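Local coordinates for protein pyridoxamine 5-phosphate-dependent dehydrase (Escherichia coli, PDB 3B8X) that catalyses the pyridoxal-phosphate-dependent removal of the C3'-hydroxyl from GDP-4-keto-6-deoxy-D-mannose on the way to L-colitose of the O-antigen, at residues I116-L121 and D145-I150; T134-G139 and E160-S165; G167-N172 and T298-W303. The protein carries 1 engineered substitution. One frame throughout, in Å; residues are numbered along the deposited sequence.

Contact 2 lies at the heart of the chain and is wholly buried; contacts 1 and 3 sit farther out and are partly exposed. Contacts 1 and 2 share one beta-alpha-beta unit: helix 144-151 supplies a segment of contact 1 and connects the two strands of contact 2, and Ile147 CD1 packs on Thr134 CG2. Contact 1 is apolar meshing of two helices, contact 2 a polar network of amides, carboxylates and one water beside the cofactor, and contact 3 mainly a backbone bridge between distant parts of the sequence. Contacts 2 and 3 meet at Gly139 and Ser302, while Asp145 of contact 1 approaches Asn171 of contact 3.

Contact 1 of 3, residues I116-L121 and D145-I150; sequences IDIESL and DEINKI
Helices 118-124 and 144-151 lie next to each other on the central sheet of the aminotransferase fold, and Ile118, Leu121, Ile147 and Ile150 mesh between them. Ile150 reaches across with its CD1. Its outer torsion is extended (chi2 -173°), which carries that methyl over to the partner helix, with Ile150 CD1 3.7 Å from Leu121 CG. The same methyl stands over the first turn of that helix, with Ile150 CD1 3.6 Å from Ile118 O. It thus fits between the Ile118 and Leu121 side chains, a place suited to a slender, unbranched tip.

Ile118 answers from the other direction. Its chi2 of -73° turns CD1 toward Ile147, and the two side chains cross at about a right angle, with Ile118 CD1 3.9 Å from Ile147 CG1. Leu121 touches the same methylene from a second side, its CD2 3.9 Å from Ile147 CG1. Below this layer Leu121 rests on Ile84 and Ile132 of the sheet, so branched apolar residues fill the angle between helices and strands.

Glu146 marks the outer border. Only its aliphatic root takes part, Ile118 CD1 lying 4.0 Å from Glu146 CB, and the chain then bends so that its carboxylate stays clear of the apolar layer. Asp117 starts the other helix as its N-cap: OD2 accepts from Ser120 N at 2.8 Å and from Ser120 OG at 2.7 Å, the two donors reaching it from opposite faces of the carboxylate plane. This pins the first turn, which carries Ile118.

No hydrogen bond joins the two segments. Their hold therefore rests on shape and on burying hydrocarbon, while polar groups serve the helix end and the border.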
loop_
_atom_site.group_PDB
_atom_site.type_symbol
_atom_site.label_atom_id
_atom_site.label_comp_id
_atom_site.label_asym_id
_atom_site.label_seq_id
_atom_site.Cartn_x
_atom_site.Cartn_y
_atom_site.Cartn_z
ATOM N N ILE B 116 -9.024 24.515 7.475
ATOM C CA ILE B 116 -10.387 24.706 6.977
ATOM C C ILE B 116 -11.017 25.957 7.636
ATOM O O ILE B 116 -10.828 26.199 8.813
ATOM C CB ILE B 116 -11.253 23.481 7.294
ATOM C CG1 ILE B 116 -12.591 23.511 6.512
ATOM C CG2 ILE B 116 -11.469 23.429 8.760
ATOM C CD1 ILE B 116 -13.275 22.168 6.343
ATOM N N ASP B 117 -11.681 26.764 6.833
ATOM C CA ASP B 117 -12.267 27.963 7.352
ATOM C C ASP B 117 -13.402 27.622 8.270
ATOM O O ASP B 117 -14.378 27.005 7.871
ATOM C CB ASP B 117 -12.772 28.824 6.224
ATOM C CG ASP B 117 -13.223 30.142 6.728
ATOM O OD1 ASP B 117 -12.411 30.806 7.383
ATOM O OD2 ASP B 117 -14.403 30.467 6.588
ATOM N N ILE B 118 -13.284 28.011 9.522
ATOM C CA ILE B 118 -14.332 27.675 10.455
ATOM C C ILE B 118 -15.707 28.186 10.071
ATOM O O ILE B 118 -16.687 27.428 10.002
ATOM C CB ILE B 118 -13.953 28.140 11.818
ATOM C CG1 ILE B 118 -12.726 27.338 12.228
ATOM C CG2 ILE B 118 -15.164 28.027 12.766
ATOM C CD1 ILE B 118 -13.047 25.884 12.561
ATOM N N GLU B 119 -15.789 29.483 9.827
ATOM C CA GLU B 119 -17.069 30.007 9.426
ATOM C C GLU B 119 -17.591 29.238 8.228
ATOM O O GLU B 119 -18.758 28.859 8.201
ATOM C CB GLU B 119 -16.993 31.491 9.125
ATOM C CG GLU B 119 -17.056 32.299 10.393
ATOM C CD GLU B 119 -18.147 31.832 11.350
ATOM O OE1 GLU B 119 -19.334 31.961 10.976
ATOM O OE2 GLU B 119 -17.823 31.364 12.473
ATOM N N SER B 120 -16.750 29.006 7.225
ATOM C CA SER B 120 -17.251 28.285 6.054
ATOM C C SER B 120 -17.657 26.869 6.417
ATOM O O SER B 120 -18.517 26.243 5.770
ATOM C CB SER B 120 -16.210 28.214 4.950
ATOM O OG SER B 120 -15.809 29.511 4.520
ATOM N N LEU B 121 -17.016 26.354 7.453
ATOM C CA LEU B 121 -17.315 24.996 7.807
ATOM C C LEU B 121 -18.721 24.980 8.389
ATOM O O LEU B 121 -19.546 24.120 8.060
ATOM C CB LEU B 121 -16.247 24.445 8.762
ATOM C CG LEU B 121 -16.587 23.079 9.389
ATOM C CD1 LEU B 121 -16.887 21.979 8.367
ATOM C CD2 LEU B 121 -15.582 22.620 10.435
ATOM N N ASP B 145 -12.370 22.801 19.289
ATOM C CA ASP B 145 -13.505 23.314 20.059
ATOM C C ASP B 145 -14.512 23.872 19.065
ATOM O O ASP B 145 -15.693 23.501 19.057
ATOM C CB ASP B 145 -13.039 24.473 20.942
ATOM C CG ASP B 145 -12.322 24.003 22.196
ATOM O OD1 ASP B 145 -12.427 22.805 22.531
ATOM O OD2 ASP B 145 -11.641 24.829 22.843
ATOM N N GLU B 146 -14.052 24.790 18.226
ATOM C CA GLU B 146 -14.975 25.361 17.262
ATOM C C GLU B 146 -15.591 24.265 16.419
ATOM O O GLU B 146 -16.775 24.332 16.057
ATOM C CB GLU B 146 -14.234 26.338 16.315
ATOM C CG GLU B 146 -13.604 27.537 17.008
ATOM C CD GLU B 146 -14.581 28.290 17.890
ATOM O OE1 GLU B 146 -14.808 29.490 17.620
ATOM O OE2 GLU B 146 -15.098 27.687 18.859
ATOM N N ILE B 147 -14.750 23.309 16.030
ATOM C CA ILE B 147 -15.210 22.236 15.161
ATOM C C ILE B 147 -16.248 21.367 15.842
ATOM O O ILE B 147 -17.287 21.033 15.269
ATOM C CB ILE B 147 -14.052 21.374 14.678
ATOM C CG1 ILE B 147 -13.291 22.158 13.617
ATOM C CG2 ILE B 147 -14.569 20.060 14.119
ATOM C CD1 ILE B 147 -12.172 21.445 13.070
ATOM N N ASN B 148 -15.960 21.002 17.084
ATOM C CA ASN B 148 -16.905 20.187 17.825
ATOM C C ASN B 148 -18.224 20.915 18.104
ATOM O O ASN B 148 -19.292 20.294 18.107
ATOM C CB ASN B 148 -16.250 19.680 19.102
ATOM C CG ASN B 148 -15.455 18.414 18.854
ATOM O OD1 ASN B 148 -15.878 17.566 18.062
ATOM N ND2 ASN B 148 -14.284 18.295 19.480
ATOM N N LYS B 149 -18.161 22.235 18.263
ATOM C CA LYS B 149 -19.366 23.043 18.473
ATOM C C LYS B 149 -20.250 22.916 17.243
ATOM O O LYS B 149 -21.457 22.677 17.338
ATOM C CB LYS B 149 -19.001 24.514 18.637
ATOM C CG LYS B 149 -18.360 24.838 19.962
ATOM C CD LYS B 149 -18.354 26.342 20.205
ATOM C CE LYS B 149 -18.763 26.675 21.641
ATOM N NZ LYS B 149 -17.784 26.179 22.663
ATOM N N ILE B 150 -19.634 23.115 16.083
ATOM C CA ILE B 150 -20.326 22.998 14.806
ATOM C C ILE B 150 -21.045 21.639 14.706
ATOM O O ILE B 150 -22.221 21.584 14.324
ATOM C CB ILE B 150 -19.353 23.205 13.612
ATOM C CG1 ILE B 150 -18.728 24.608 13.637
ATOM C CG2 ILE B 150 -20.100 23.057 12.269
ATOM C CD1 ILE B 150 -17.872 24.911 12.342
#

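Contact 2 of 3, residues T134-G139 and E160-S165; sequences TVNLLG and EDNCES. With G4M ([(2R,3S,4R,5R)-5-(2-amino-6-oxo-1,6-dihydro-9H-purin-9-yl)-3,4-dihydroxytetrahydrofuran-2-yl]methyl (2R,3S,4S,5S,6R)-3,4-dihydroxy-5-[({3-hydroxy-2-methyl-5-[(phosphonooxy)methyl]pyridin-4-yl}methyl)amino]-6-methyltetrahydro-2H-pyran-2-yl dihydrogen diphosphate), chain O.
Thr134 and Val135 pair with Glu160 and Asp161, Asp161 N donating to Thr134 O, where parallel strands 129-135 and 157-161 are joined through helix 144-151 as a beta-alpha-beta crossover; their carboxyl ends reach the cofactor site of this fold-type I enzyme. The Asn136 side chain is tightly held. Its ND2 donates in the amide plane to Glu160 OE1 at 2.9 Å, on the anti lone pair, and also to Asn162 OD1, from above that carbonyl's plane. Asn142 takes up Asn136 OD1, so an amide suits a place needing both donor and acceptor.

The backbones loosen, though still buried, at Asn136 and Asn162: Asn136 N bonds Asp161 O weakly at 3.4 Å, and a water donates to Asn136 O and Asp161 O and accepts from Glu164 N. They close again at Gly139 and Ser165. Ser165 OG donates to Asn136 O at 2.5 Å, from above the carbonyl plane, and accepts a weak bond from Gly139 N at 2.8 Å.

G4M joins pyridoxal phosphate through nitrogen to the sugar of GDP-perosamine. In its cofactor part, the pyridine N1L lies 2.7 Å from Asp161 OD2. Glu164 OE2 accepts from G4M O3L at an apparent 2.4 Å, a doubtfully short length, while OE1 accepts from Leu138 N. Glycine suits position 139, where a CB would jam against Leu138 O; Ser165 CB stands 3.5 Å from Gly139 CA.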
loop_
_atom_site.group_PDB
_atom_site.type_symbol
_atom_site.label_atom_id
_atom_site.label_comp_id
_atom_site.label_asym_id
_atom_site.label_seq_id
_atom_site.Cartn_x
_atom_site.Cartn_y
_atom_site.Cartn_z
ATOM N N THR B 134 -10.869 16.437 8.827
ATOM C CA THR B 134 -10.056 17.594 9.147
ATOM C C THR B 134 -8.638 17.224 8.774
ATOM O O THR B 134 -8.297 16.046 8.678
ATOM C CB THR B 134 -10.124 18.003 10.673
ATOM O OG1 THR B 134 -9.597 16.984 11.564
ATOM C CG2 THR B 134 -11.564 18.346 11.062
ATOM N N VAL B 135 -7.830 18.237 8.524
ATOM C CA VAL B 135 -6.425 18.027 8.200
ATOM C C VAL B 135 -5.677 19.136 8.936
ATOM O O VAL B 135 -6.018 20.299 8.769
ATOM C CB VAL B 135 -6.160 18.233 6.691
ATOM C CG1 VAL B 135 -4.646 18.161 6.396
ATOM C CG2 VAL B 135 -6.949 17.221 5.857
ATOM N N ASN B 136 -4.728 18.769 9.801
ATOM C CA ASN B 136 -3.948 19.751 10.569
ATOM C C ASN B 136 -2.748 20.118 9.716
ATOM O O ASN B 136 -1.773 19.360 9.618
ATOM C CB ASN B 136 -3.519 19.187 11.936
ATOM C CG ASN B 136 -4.711 18.774 12.774
ATOM O OD1 ASN B 136 -5.642 19.586 12.987
ATOM N ND2 ASN B 136 -4.756 17.487 13.153
ATOM N N LEU B 137 -2.856 21.254 9.032
ATOM C CA LEU B 137 -1.857 21.639 8.061
ATOM C C LEU B 137 -0.550 22.184 8.594
ATOM O O LEU B 137 -0.508 23.107 9.411
ATOM C CB LEU B 137 -2.439 22.556 6.971
ATOM C CG LEU B 137 -1.861 22.329 5.563
ATOM C CD1 LEU B 137 -2.517 21.116 4.884
ATOM C CD2 LEU B 137 -2.053 23.575 4.689
ATOM N N LEU B 138 0.514 21.611 8.062
ATOM C CA LEU B 138 1.870 22.065 8.302
ATOM C C LEU B 138 2.247 22.095 9.764
ATOM O O LEU B 138 3.142 22.850 10.161
ATOM C CB LEU B 138 2.039 23.471 7.726
ATOM C CG LEU B 138 3.119 23.591 6.667
ATOM C CD1 LEU B 138 2.914 22.534 5.588
ATOM C CD2 LEU B 138 3.121 25.017 6.108
ATOM N N GLY B 139 1.549 21.337 10.586
ATOM C CA GLY B 139 1.943 21.364 11.978
ATOM C C GLY B 139 0.841 22.016 12.826
ATOM O O GLY B 139 0.814 21.870 14.059
ATOM N N GLU B 160 -9.170 12.827 11.496
ATOM C CA GLU B 160 -8.108 13.817 11.326
ATOM C C GLU B 160 -7.066 13.169 10.455
ATOM O O GLU B 160 -6.744 11.996 10.642
ATOM C CB GLU B 160 -7.366 14.062 12.636
ATOM C CG GLU B 160 -8.015 15.046 13.589
ATOM C CD GLU B 160 -7.279 15.096 14.918
ATOM O OE1 GLU B 160 -6.303 15.867 15.055
ATOM O OE2 GLU B 160 -7.624 14.312 15.828
ATOM N N ASP B 161 -6.540 13.919 9.501
ATOM C CA ASP B 161 -5.410 13.436 8.734
ATOM C C ASP B 161 -4.316 14.234 9.469
ATOM O O ASP B 161 -4.286 15.454 9.365
ATOM C CB ASP B 161 -5.505 13.832 7.246
ATOM C CG ASP B 161 -4.166 13.606 6.491
ATOM O OD1 ASP B 161 -3.150 13.521 7.213
ATOM O OD2 ASP B 161 -4.136 13.508 5.218
ATOM N N ASN B 162 -3.540 13.566 10.318
ATOM C CA ASN B 162 -2.475 14.210 11.054
ATOM C C ASN B 162 -1.054 13.911 10.549
ATOM O O ASN B 162 -0.082 14.034 11.286
ATOM C CB ASN B 162 -2.506 13.865 12.543
ATOM C CG ASN B 162 -1.890 14.999 13.423
ATOM O OD1 ASN B 162 -2.132 16.190 13.200
ATOM N ND2 ASN B 162 -1.107 14.620 14.420
ATOM N N CYS B 163 -0.935 13.693 9.256
ATOM C CA CYS B 163 0.344 13.378 8.685
ATOM C C CYS B 163 1.344 14.534 8.661
ATOM O O CYS B 163 2.537 14.274 8.467
ATOM C CB CYS B 163 0.122 12.757 7.291
ATOM S SG CYS B 163 -0.652 11.105 7.338
ATOM N N GLU B 164 0.901 15.782 8.851
ATOM C CA GLU B 164 1.845 16.895 8.818
ATOM C C GLU B 164 2.001 17.491 10.185
ATOM O O GLU B 164 2.810 18.398 10.360
ATOM C CB GLU B 164 1.425 18.014 7.848
ATOM C CG GLU B 164 1.183 17.489 6.434
ATOM C CD GLU B 164 0.701 18.540 5.453
ATOM O OE1 GLU B 164 0.613 19.729 5.820
ATOM O OE2 GLU B 164 0.374 18.166 4.300
ATOM N N SER B 165 1.219 17.007 11.149
ATOM C CA SER B 165 1.266 17.610 12.470
ATOM C C SER B 165 1.517 16.691 13.650
ATOM O O SER B 165 0.967 16.913 14.728
ATOM C CB SER B 165 0.053 18.521 12.733
ATOM O OG SER B 165 -0.198 19.323 11.582
HETATM O OP3 G4M O . 3.960 10.538 2.470
HETATM P PL G4M O . 2.924 9.627 3.252
HETATM O OP1 G4M O . 2.217 8.518 2.302
HETATM O OP2 G4M O . 3.689 8.883 4.454
HETATM O OP4 G4M O . 1.823 10.587 3.973
HETATM C C5B G4M O . 0.932 11.032 2.991
HETATM C C5L G4M O . 0.316 12.282 3.492
HETATM C C6L G4M O . -0.995 12.255 3.949
HETATM N N1L G4M O . -1.572 13.369 4.338
HETATM C C2L G4M O . -0.971 14.539 4.327
HETATM C C2A G4M O . -1.721 15.785 4.737
HETATM C C3L G4M O . 0.356 14.670 3.928
HETATM O O3L G4M O . 0.893 15.908 3.874
HETATM C C4L G4M O . 1.042 13.481 3.521
HETATM C C4A G4M O . 2.372 13.509 3.081
HETATM N N4A G4M O . 2.980 14.651 2.955
HETATM C C4G G4M O . 4.358 14.661 2.614
HETATM C C5G G4M O . 4.716 15.868 1.780
HETATM C C6G G4M O . 4.196 17.149 2.432
HETATM O O5G G4M O . 6.137 15.875 1.877
HETATM C C3G G4M O . 4.753 13.420 1.796
HETATM O O3G G4M O . 5.468 12.545 2.661
HETATM C C2G G4M O . 5.702 13.840 0.637
HETATM O O2G G4M O . 6.390 12.716 0.079
HETATM C C1G G4M O . 6.735 14.830 1.123
HETATM O O1G G4M O . 7.209 15.493 -0.042
HETATM P P2 G4M O . 8.750 15.873 -0.142
HETATM O O3P G4M O . 9.231 16.592 1.224
HETATM O O4P G4M O . 8.897 16.998 -1.301
HETATM O OPP G4M O . 9.453 14.449 -0.424
HETATM P P G4M O . 10.997 14.573 -0.855
HETATM O O1P G4M O . 11.401 15.530 -2.095
HETATM O O2P G4M O . 11.285 13.056 -1.242
HETATM O "O5'" G4M O . 11.891 14.744 0.437
HETATM C "C5'" G4M O . 12.098 16.108 0.738
HETATM C "C4'" G4M O . 13.594 16.306 0.927
HETATM O "O4'" G4M O . 14.141 15.187 1.687
HETATM C "C3'" G4M O . 14.308 16.288 -0.444
HETATM O "O3'" G4M O . 15.428 17.152 -0.324
HETATM C "C2'" G4M O . 14.730 14.812 -0.606
HETATM O "O2'" G4M O . 15.920 14.761 -1.402
HETATM C "C1'" G4M O . 15.075 14.479 0.839
HETATM N N9 G4M O . 15.002 13.036 1.093
HETATM C C8 G4M O . 13.875 12.279 1.055
HETATM N N7 G4M O . 14.204 11.044 1.380
HETATM C C4 G4M O . 16.059 12.248 1.474
HETATM C C5 G4M O . 15.544 10.944 1.664
HETATM C C6 G4M O . 16.437 9.895 2.088
HETATM O O6 G4M O . 16.077 8.744 2.285
HETATM N N3 G4M O . 17.359 12.484 1.668
HETATM C C2 G4M O . 18.169 11.504 2.037
HETATM N N1 G4M O . 17.737 10.220 2.253
HETATM N N2 G4M O . 19.492 11.770 2.209
HETATM O O HOH W 1 -1.682 16.688 8.475
#

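Contact 3 of 3, residues G167-N172 and T298-W303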
loop_
_atom_site.group_PDB
_atom_site.type_symbol
_atom_site.label_atom_id
_atom_site.label_comp_id
_atom_site.label_asym_id
_atom_site.label_seq_id
_atom_site.Cartn_x
_atom_site.Cartn_y
_atom_site.Cartn_z
ATOM N N GLY B 167 2.922 15.543 16.960
ATOM C CA GLY B 167 3.448 16.404 18.015
ATOM C C GLY B 167 2.713 17.724 18.295
ATOM O O GLY B 167 3.064 18.460 19.229
ATOM N N ALA B 168 1.734 18.073 17.485
ATOM C CA ALA B 168 1.001 19.292 17.765
ATOM C C ALA B 168 0.047 18.969 18.903
ATOM O O ALA B 168 -0.381 17.832 19.048
ATOM C CB ALA B 168 0.203 19.720 16.549
ATOM N N THR B 169 -0.347 19.992 19.664
ATOM C CA THR B 169 -1.342 19.807 20.723
ATOM C C THR B 169 -2.345 20.965 20.705
ATOM O O THR B 169 -2.025 22.072 20.254
ATOM C CB THR B 169 -0.685 19.797 22.078
ATOM O OG1 THR B 169 -0.100 21.097 22.314
ATOM C CG2 THR B 169 0.436 18.762 22.088
ATOM N N PHE B 170 -3.572 20.691 21.134
ATOM C CA PHE B 170 -4.598 21.726 21.228
ATOM C C PHE B 170 -5.344 21.486 22.521
ATOM O O PHE B 170 -5.904 20.418 22.761
ATOM C CB PHE B 170 -5.535 21.768 20.014
ATOM C CG PHE B 170 -6.693 22.712 20.191
ATOM C CD1 PHE B 170 -6.525 24.086 19.980
ATOM C CD2 PHE B 170 -7.944 22.239 20.581
ATOM C CE1 PHE B 170 -7.592 24.980 20.163
ATOM C CE2 PHE B 170 -9.027 23.118 20.767
ATOM C CZ PHE B 170 -8.853 24.497 20.555
ATOM N N ASN B 171 -5.227 22.450 23.421
ATOM C CA ASN B 171 -5.822 22.270 24.735
ATOM C C ASN B 171 -5.242 21.029 25.454
ATOM O O ASN B 171 -5.987 20.259 26.040
ATOM C CB ASN B 171 -7.356 22.156 24.624
ATOM C CG ASN B 171 -8.049 23.510 24.411
ATOM O OD1 ASN B 171 -7.399 24.536 24.187
ATOM N ND2 ASN B 171 -9.378 23.505 24.467
ATOM N N ASN B 172 -3.922 20.848 25.459
ATOM C CA ASN B 172 -3.328 19.702 26.158
ATOM C C ASN B 172 -3.677 18.329 25.555
ATOM O O ASN B 172 -3.340 17.284 26.124
ATOM C CB ASN B 172 -3.735 19.733 27.635
ATOM C CG ASN B 172 -2.611 20.180 28.544
ATOM O OD1 ASN B 172 -2.191 19.439 29.435
ATOM N ND2 ASN B 172 -2.125 21.403 28.333
ATOM N N THR B 298 -2.466 27.945 15.813
ATOM C CA THR B 298 -3.615 27.532 16.643
ATOM C C THR B 298 -3.021 26.525 17.672
ATOM O O THR B 298 -2.122 25.764 17.330
ATOM C CB THR B 298 -4.694 26.871 15.754
ATOM O OG1 THR B 298 -5.213 27.867 14.867
ATOM C CG2 THR B 298 -5.860 26.341 16.600
ATOM N N GLY B 299 -3.419 26.587 18.950
ATOM C CA GLY B 299 -2.857 25.697 19.989
ATOM C C GLY B 299 -1.327 25.731 20.008
ATOM O O GLY B 299 -0.703 26.800 19.995
ATOM N N GLU B 300 -0.713 24.558 20.052
ATOM C CA GLU B 300 0.742 24.465 19.990
ATOM C C GLU B 300 1.164 23.692 18.735
ATOM O O GLU B 300 1.053 22.473 18.672
ATOM C CB GLU B 300 1.314 23.857 21.256
ATOM C CG GLU B 300 1.185 24.815 22.421
ATOM C CD GLU B 300 1.984 24.386 23.629
ATOM O OE1 GLU B 300 2.985 23.660 23.432
ATOM O OE2 GLU B 300 1.610 24.765 24.766
ATOM N N SER B 301 1.485 24.432 17.692
ATOM C CA SER B 301 1.846 23.824 16.421
ATOM C C SER B 301 3.162 23.054 16.498
ATOM O O SER B 301 4.039 23.366 17.308
ATOM C CB SER B 301 1.932 24.953 15.378
ATOM O OG SER B 301 2.419 24.529 14.125
ATOM N N SER B 302 3.314 22.019 15.665
ATOM C CA SER B 302 4.582 21.287 15.645
ATOM C C SER B 302 5.405 21.800 14.466
ATOM O O SER B 302 6.481 21.281 14.181
ATOM C CB SER B 302 4.425 19.750 15.601
ATOM O OG SER B 302 3.560 19.315 14.550
ATOM N N TRP B 303 4.914 22.840 13.789
ATOM C CA TRP B 303 5.684 23.533 12.749
ATOM C C TRP B 303 6.426 22.626 11.789
ATOM O O TRP B 303 7.665 22.554 11.805
ATOM C CB TRP B 303 6.694 24.497 13.423
ATOM C CG TRP B 303 5.995 25.612 14.170
ATOM C CD1 TRP B 303 5.721 25.677 15.517
ATOM C CD2 TRP B 303 5.379 26.771 13.584
ATOM N NE1 TRP B 303 4.984 26.813 15.805
ATOM C CE2 TRP B 303 4.751 27.493 14.635
ATOM C CE3 TRP B 303 5.310 27.278 12.267
ATOM C CZ2 TRP B 303 4.082 28.705 14.416
ATOM C CZ3 TRP B 303 4.652 28.514 12.047
ATOM C CH2 TRP B 303 4.062 29.210 13.126
HETATM O O HOH W 2 3.476 21.199 19.744
#
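Thr169 and Glu300 form a single antiparallel bridge, a hydrogen-bonded pair that fastens the short hairpin of strands 169-170 and 173-174 to the loop between strands 292-293 and 305-310.

Backbone bonds carry the contact. Glu300 N donates to Thr169 O at 2.8 Å, and Thr169 N returns a bond to Glu300 O at 3.0 Å. Ala168 adds a CA-H...O contact to Glu300 O, and a water lies between Gly167 O and Glu300 O.

Among side-chain contacts, Thr169 and Glu300 run alongside, pointing the same way. A chi1 of 64° sets the threonine hydroxyl against the glutamate's CB, with Thr169 OG1 3.3 Å from Glu300 CB. The Glu300 carboxylate extends onward to a weak, long ion pair with Arg276; a charged residue fits this exposed border. Phe170 is buried instead, and its ring edge looks onto the loop: Phe170 CD1 is 4.0 Å from Gly299 CA, which lies near the ring plane, and Thr298 CG2 approaches obliquely. Glycine suits position 299 because the direction of a side chain there is taken by Thr169 O, and because its phi is positive. Over one face of the Phe170 ring stands the Asn171 amide oxygen.

Polar side chains shape the loop itself. A serine at 302 is small enough to sit against the Gly167-Ala168 backbone, with Ser302 CB 3.8 Å from Gly167 C and 3.7 Å from Ala168 N, and its hydroxyl finds a partner in Met166 O. Next to it an ST turn fixes the chain: Ser301 OG accepts from Trp303 N at 3.0 Å and lies 3.6 Å above the plane of the Trp303 ring, offset toward its rim.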